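Local coordinates for protein particle-associated glycoside hydrolase (Acinetobacter phage Fri1, PDB 6C72) that probably degrades the capsular polysaccharide of Acinetobacter baumannii as the trimeric tailspike of the phage, helping the virus enter its host cell, at residues A[264-269]-A[289-294]; A[297-302]-A[322-327]. One frame throughout, in Å; residues are numbered along the deposited sequence.

How the contacts relate
Contact 1 (264-269 with 289-294) and contact 2 (297-302 with 322-327) follow one another along the chain, and contact 1 closes before contact 2 opens. Their centres lie about 8 Å apart. Both join successive turns of a parallel beta-helix, as found in many phage tailspikes. Contact 1 is partly buried and involves loops that leave the strands. Contact 2 is buried and apolar. They touch directly: Arg269 O lies 2.9 Å from Val297 N, and Pro292 O lies 2.7 Å from Ser327 OG, both probable hydrogen bonds. Bound zinc ions come no nearer than about 8 Å to the Lys291 side chain (contact 1) and about 11 Å to that of Asn323 (contact 2), so neither contact forms a metal site.

Contact 1 of 2, residues A[264-269]-A[289-294]; sequences FLDARR and QLKPEL
The amide of Gln289 grips the backbone of Ala267 with both ends. Its NE2 donates to Ala267 O at 3.0 Å, and the acceptor lies nearly in the amide plane. Its OE1 accepts from Ala267 N at 3.3 Å, with the donor 36° above the carbonyl plane. Two bonds therefore hold the amide in one rotation. The Gln289 chain bends at chi2 (-83°), which turns the amide toward Ala267. NE2 also makes a weak bond to Tyr298 O.

The Asp266 side chain crosses the aliphatic part of Lys291 at a slant, with CG 3.8 Å from Lys291 CD. The charged ends stay apart, with OD1 4.3 Å from Lys291 NZ. Water 1 links OD2 to NZ, while OD1 bonds to Ser237. Leu294 CD1 comes within 3.5 Å of Asp266 OD2. Arg268 crosses Leu294 at about a right angle. Its chain bends at chi2 and chi3 and lays the guanidinium over Leu294, with NE 3.6 Å from Leu294 C. Arg268 NE bonds to Thr295 O.

The two loops follow strands 263-264 and 286-289, which pair in parallel on adjacent turns of the beta-helix. They lead on to strands 272-275 and 300-302, which also pair in parallel.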
loop_
_atom_site.group_PDB
_atom_site.type_symbol
_atom_site.label_atom_id
_atom_site.label_comp_id
_atom_site.label_asym_id
_atom_site.label_seq_id
_atom_site.Cartn_x
_atom_site.Cartn_y
_atom_site.Cartn_z
ATOM N N PHE A 264 -3.069 12.641 20.144
ATOM C CA PHE A 264 -4.086 13.686 20.189
ATOM C C PHE A 264 -5.098 13.278 21.256
ATOM O O PHE A 264 -5.943 12.405 21.039
ATOM C CB PHE A 264 -4.682 13.880 18.800
ATOM C CG PHE A 264 -3.628 14.110 17.738
ATOM C CD1 PHE A 264 -3.030 15.347 17.595
ATOM C CD2 PHE A 264 -3.202 13.080 16.920
ATOM C CE1 PHE A 264 -2.054 15.567 16.639
ATOM C CE2 PHE A 264 -2.221 13.299 15.957
ATOM C CZ PHE A 264 -1.657 14.548 15.813
ATOM N N LEU A 265 -4.984 13.891 22.434
ATOM C CA LEU A 265 -5.738 13.429 23.591
ATOM C C LEU A 265 -6.991 14.268 23.776
ATOM O O LEU A 265 -7.553 14.763 22.792
ATOM C CB LEU A 265 -4.869 13.459 24.849
ATOM C CG LEU A 265 -3.512 12.762 24.733
ATOM C CD1 LEU A 265 -2.712 12.902 26.044
ATOM C CD2 LEU A 265 -3.660 11.295 24.356
ATOM N N ASP A 266 -7.407 14.458 25.028
ATOM C CA ASP A 266 -8.721 15.011 25.306
ATOM C C ASP A 266 -8.871 16.401 24.705
ATOM O O ASP A 266 -7.960 17.233 24.772
ATOM C CB ASP A 266 -8.971 15.076 26.811
ATOM C CG ASP A 266 -7.940 15.933 27.534
ATOM O OD1 ASP A 266 -6.760 15.523 27.592
ATOM O OD2 ASP A 266 -8.295 17.038 28.014
ATOM N N ALA A 267 -10.030 16.626 24.097
ATOM C CA ALA A 267 -10.434 17.927 23.595
ATOM C C ALA A 267 -11.948 17.999 23.706
ATOM O O ALA A 267 -12.631 16.971 23.666
ATOM C CB ALA A 267 -9.967 18.148 22.153
ATOM N N ARG A 268 -12.471 19.217 23.861
ATOM C CA ARG A 268 -13.891 19.387 24.154
ATOM C C ARG A 268 -14.784 19.232 22.934
ATOM O O ARG A 268 -16.010 19.141 23.101
ATOM C CB ARG A 268 -14.153 20.751 24.791
ATOM C CG ARG A 268 -13.296 21.054 26.024
ATOM C CD ARG A 268 -13.432 19.987 27.104
ATOM N NE ARG A 268 -14.812 19.800 27.544
ATOM C CZ ARG A 268 -15.422 20.604 28.408
ATOM N NH1 ARG A 268 -14.775 21.650 28.904
ATOM N NH2 ARG A 268 -16.674 20.376 28.781
ATOM N N ARG A 269 -14.219 19.201 21.725
ATOM C CA ARG A 269 -15.021 18.895 20.546
ATOM C C ARG A 269 -14.571 17.562 19.953
ATOM O O ARG A 269 -15.248 16.554 20.145
ATOM C CB ARG A 269 -14.955 20.029 19.513
ATOM C CG ARG A 269 -16.036 19.912 18.428
ATOM C CD ARG A 269 -16.275 21.216 17.669
ATOM N NE ARG A 269 -15.142 21.587 16.821
ATOM C CZ ARG A 269 -15.061 22.714 16.117
ATOM N NH1 ARG A 269 -16.055 23.607 16.139
ATOM N NH2 ARG A 269 -13.977 22.953 15.387
ATOM N N GLN A 289 -10.103 10.045 23.937
ATOM C CA GLN A 289 -10.972 10.806 24.841
ATOM C C GLN A 289 -11.128 10.009 26.140
ATOM O O GLN A 289 -12.123 9.324 26.359
ATOM C CB GLN A 289 -12.320 11.078 24.183
ATOM C CG GLN A 289 -12.236 11.978 22.951
ATOM C CD GLN A 289 -12.213 13.477 23.291
ATOM O OE1 GLN A 289 -11.797 13.878 24.374
ATOM N NE2 GLN A 289 -12.662 14.305 22.349
ATOM N N LEU A 290 -10.149 10.140 27.031
ATOM C CA LEU A 290 -10.124 9.369 28.267
ATOM C C LEU A 290 -10.423 10.216 29.502
ATOM O O LEU A 290 -10.152 9.782 30.625
ATOM C CB LEU A 290 -8.776 8.664 28.422
ATOM C CG LEU A 290 -8.452 7.665 27.310
ATOM C CD1 LEU A 290 -7.167 6.906 27.622
ATOM C CD2 LEU A 290 -9.615 6.693 27.089
ATOM N N LYS A 291 -11.002 11.405 29.328
ATOM C CA LYS A 291 -11.399 12.269 30.436
ATOM C C LYS A 291 -12.903 12.501 30.339
ATOM O O LYS A 291 -13.345 13.564 29.875
ATOM C CB LYS A 291 -10.632 13.590 30.405
ATOM C CG LYS A 291 -9.124 13.422 30.376
ATOM C CD LYS A 291 -8.440 14.602 31.012
ATOM C CE LYS A 291 -6.940 14.378 31.172
ATOM N NZ LYS A 291 -6.325 15.559 31.872
ATOM N N PRO A 292 -13.719 11.549 30.803
ATOM C CA PRO A 292 -15.174 11.652 30.570
ATOM C C PRO A 292 -15.813 12.869 31.208
ATOM O O PRO A 292 -16.845 13.346 30.712
ATOM C CB PRO A 292 -15.727 10.355 31.179
ATOM C CG PRO A 292 -14.536 9.462 31.359
ATOM C CD PRO A 292 -13.361 10.353 31.575
ATOM N N GLU A 293 -15.227 13.393 32.285
ATOM C CA GLU A 293 -15.772 14.585 32.917
ATOM C C GLU A 293 -15.654 15.811 32.020
ATOM O O GLU A 293 -16.451 16.745 32.156
ATOM C CB GLU A 293 -15.068 14.836 34.255
ATOM C CG GLU A 293 -13.591 15.226 34.135
ATOM C CD GLU A 293 -12.630 14.047 33.870
ATOM O OE1 GLU A 293 -13.073 12.889 33.683
ATOM O OE2 GLU A 293 -11.401 14.295 33.868
ATOM N N LEU A 294 -14.701 15.815 31.086
ATOM C CA LEU A 294 -14.558 16.898 30.114
ATOM C C LEU A 294 -15.348 16.498 28.879
ATOM O O LEU A 294 -14.817 15.915 27.926
ATOM C CB LEU A 294 -13.090 17.128 29.796
ATOM C CG LEU A 294 -12.202 17.525 30.978
ATOM C CD1 LEU A 294 -10.743 17.495 30.510
ATOM C CD2 LEU A 294 -12.583 18.919 31.492
HETATM O O HOH W 1 -6.852 18.280 30.188
HETATM O O HOH W 2 -12.471 16.186 26.645
#

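Contact 2 of 2, residues A[297-302]-A[322-327]; sequences VYLFDI and FNALAS
Phe322 opens the second segment and meets both Leu299 and Phe300. Its CB lies 3.8 Å from Leu299 CD2. Its ring presents an edge to the face of the Phe300 ring, a T-shaped pair with centroids 5.8 Å apart and planes at 62°. The closest atoms are Phe322 CE1 and Phe300 CG, at 4.1 Å. Phe300 holds CG anti to its backbone N (chi1 174°), and this places its ring face before that edge.

Next, Asn323 takes part through its backbone. Its O lies 3.6 Å from Leu299 CD1, a packing contact with the other branch of that leucine. The CB of Asn323 points away from segment 297-302. Ala324 turns back toward it, and its CB lies 4.1 Å from Leu299 CD2. One methyl of Leu299 thus touches both Phe322 and Ala324. Beyond Ala324 the chain leaves the contact.

No hydrogen bond joins the two segments; the contact is apolar packing in the beta-helix interior. Phe287, from strand 286-289 one turn back, meets both phenylalanine rings. Phe355 of strand 354-357 stacks on Phe322, and Leu317 of strand 312-318 touches both Phe300 and Phe322. Strand 300-302 pairs in parallel with 272-275 and 333-336, and 321-324 with 286-289 and 354-357.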
loop_
_atom_site.group_PDB
_atom_site.type_symbol
_atom_site.label_atom_id
_atom_site.label_comp_id
_atom_site.label_asym_id
_atom_site.label_seq_id
_atom_site.Cartn_x
_atom_site.Cartn_y
_atom_site.Cartn_z
ATOM N N VAL A 297 -17.586 15.965 21.807
ATOM C CA VAL A 297 -18.565 15.741 20.742
ATOM C C VAL A 297 -18.292 14.431 20.010
ATOM O O VAL A 297 -19.119 13.510 20.037
ATOM C CB VAL A 297 -18.584 16.927 19.757
ATOM C CG1 VAL A 297 -19.717 16.761 18.733
ATOM C CG2 VAL A 297 -18.695 18.257 20.525
ATOM N N TYR A 298 -17.144 14.335 19.344
ATOM C CA TYR A 298 -16.747 13.113 18.659
ATOM C C TYR A 298 -15.307 12.768 19.016
ATOM O O TYR A 298 -14.599 13.534 19.675
ATOM C CB TYR A 298 -16.863 13.234 17.137
ATOM C CG TYR A 298 -18.183 13.750 16.609
ATOM C CD1 TYR A 298 -19.372 13.106 16.912
ATOM C CD2 TYR A 298 -18.228 14.855 15.750
ATOM C CE1 TYR A 298 -20.579 13.561 16.420
ATOM C CE2 TYR A 298 -19.437 15.314 15.230
ATOM C CZ TYR A 298 -20.604 14.657 15.574
ATOM O OH TYR A 298 -21.808 15.083 15.082
ATOM N N LEU A 299 -14.866 11.610 18.539
ATOM C CA LEU A 299 -13.495 11.184 18.775
ATOM C C LEU A 299 -12.548 11.740 17.713
ATOM O O LEU A 299 -11.620 12.491 18.031
ATOM C CB LEU A 299 -13.441 9.653 18.840
ATOM C CG LEU A 299 -12.094 8.983 19.085
ATOM C CD1 LEU A 299 -11.379 9.527 20.333
ATOM C CD2 LEU A 299 -12.322 7.480 19.219
ATOM N N PHE A 300 -12.784 11.397 16.452
ATOM C CA PHE A 300 -11.948 11.819 15.337
ATOM C C PHE A 300 -12.882 12.162 14.188
ATOM O O PHE A 300 -13.768 11.370 13.858
ATOM C CB PHE A 300 -10.957 10.719 14.944
ATOM C CG PHE A 300 -10.161 11.030 13.715
ATOM C CD1 PHE A 300 -8.974 11.724 13.797
ATOM C CD2 PHE A 300 -10.611 10.636 12.467
ATOM C CE1 PHE A 300 -8.257 12.015 12.660
ATOM C CE2 PHE A 300 -9.894 10.930 11.327
ATOM C CZ PHE A 300 -8.719 11.610 11.428
ATOM N N ASP A 301 -12.733 13.350 13.610
ATOM C CA ASP A 301 -13.780 13.889 12.741
ATOM C C ASP A 301 -13.189 14.319 11.402
ATOM O O ASP A 301 -12.479 15.323 11.325
ATOM C CB ASP A 301 -14.483 15.062 13.429
ATOM C CG ASP A 301 -15.846 15.378 12.824
ATOM O OD1 ASP A 301 -16.366 14.573 12.023
ATOM O OD2 ASP A 301 -16.411 16.438 13.164
ATOM N N ILE A 302 -13.503 13.574 10.341
ATOM C CA ILE A 302 -13.300 14.055 8.977
ATOM C C ILE A 302 -14.627 14.669 8.549
ATOM O O ILE A 302 -15.549 13.953 8.158
ATOM C CB ILE A 302 -12.872 12.943 8.024
ATOM C CG1 ILE A 302 -11.539 12.346 8.454
ATOM C CG2 ILE A 302 -12.799 13.475 6.608
ATOM C CD1 ILE A 302 -11.091 11.190 7.584
ATOM N N PHE A 322 -7.656 4.486 18.253
ATOM C CA PHE A 322 -8.806 5.319 18.540
ATOM C C PHE A 322 -9.447 4.764 19.800
ATOM O O PHE A 322 -9.861 3.602 19.820
ATOM C CB PHE A 322 -9.796 5.321 17.381
ATOM C CG PHE A 322 -9.175 5.666 16.064
ATOM C CD1 PHE A 322 -9.041 6.996 15.672
ATOM C CD2 PHE A 322 -8.748 4.664 15.202
ATOM C CE1 PHE A 322 -8.465 7.324 14.453
ATOM C CE2 PHE A 322 -8.178 4.981 13.967
ATOM C CZ PHE A 322 -8.031 6.318 13.594
ATOM N N ASN A 323 -9.519 5.577 20.845
ATOM C CA ASN A 323 -9.916 5.086 22.156
ATOM C C ASN A 323 -10.810 6.106 22.837
ATOM O O ASN A 323 -10.446 7.278 22.947
ATOM C CB ASN A 323 -8.668 4.787 23.006
ATOM C CG ASN A 323 -8.984 4.021 24.263
ATOM O OD1 ASN A 323 -10.132 3.667 24.514
ATOM N ND2 ASN A 323 -7.957 3.748 25.064
ATOM N N ALA A 324 -11.960 5.664 23.319
ATOM C CA ALA A 324 -12.880 6.581 23.970
ATOM C C ALA A 324 -13.598 5.869 25.106
ATOM O O ALA A 324 -13.919 4.681 25.010
ATOM C CB ALA A 324 -13.899 7.164 22.979
ATOM N N LEU A 325 -13.799 6.590 26.195
ATOM C CA LEU A 325 -14.680 6.157 27.265
ATOM C C LEU A 325 -15.984 6.929 27.155
ATOM O O LEU A 325 -16.031 8.031 26.597
ATOM C CB LEU A 325 -14.048 6.377 28.644
ATOM C CG LEU A 325 -12.690 5.707 28.897
ATOM C CD1 LEU A 325 -12.074 6.183 30.230
ATOM C CD2 LEU A 325 -12.808 4.197 28.848
ATOM N N ALA A 326 -17.050 6.331 27.669
ATOM C CA ALA A 326 -18.351 6.978 27.607
ATOM C C ALA A 326 -18.285 8.347 28.276
ATOM O O ALA A 326 -17.595 8.534 29.287
ATOM C CB ALA A 326 -19.413 6.098 28.274
ATOM N N SER A 327 -18.956 9.324 27.673
ATOM C CA SER A 327 -19.010 10.673 28.218
ATOM C C SER A 327 -20.371 11.293 27.929
ATOM O O SER A 327 -20.969 11.024 26.884
ATOM C CB SER A 327 -17.894 11.542 27.644
ATOM O OG SER A 327 -17.871 12.800 28.288
#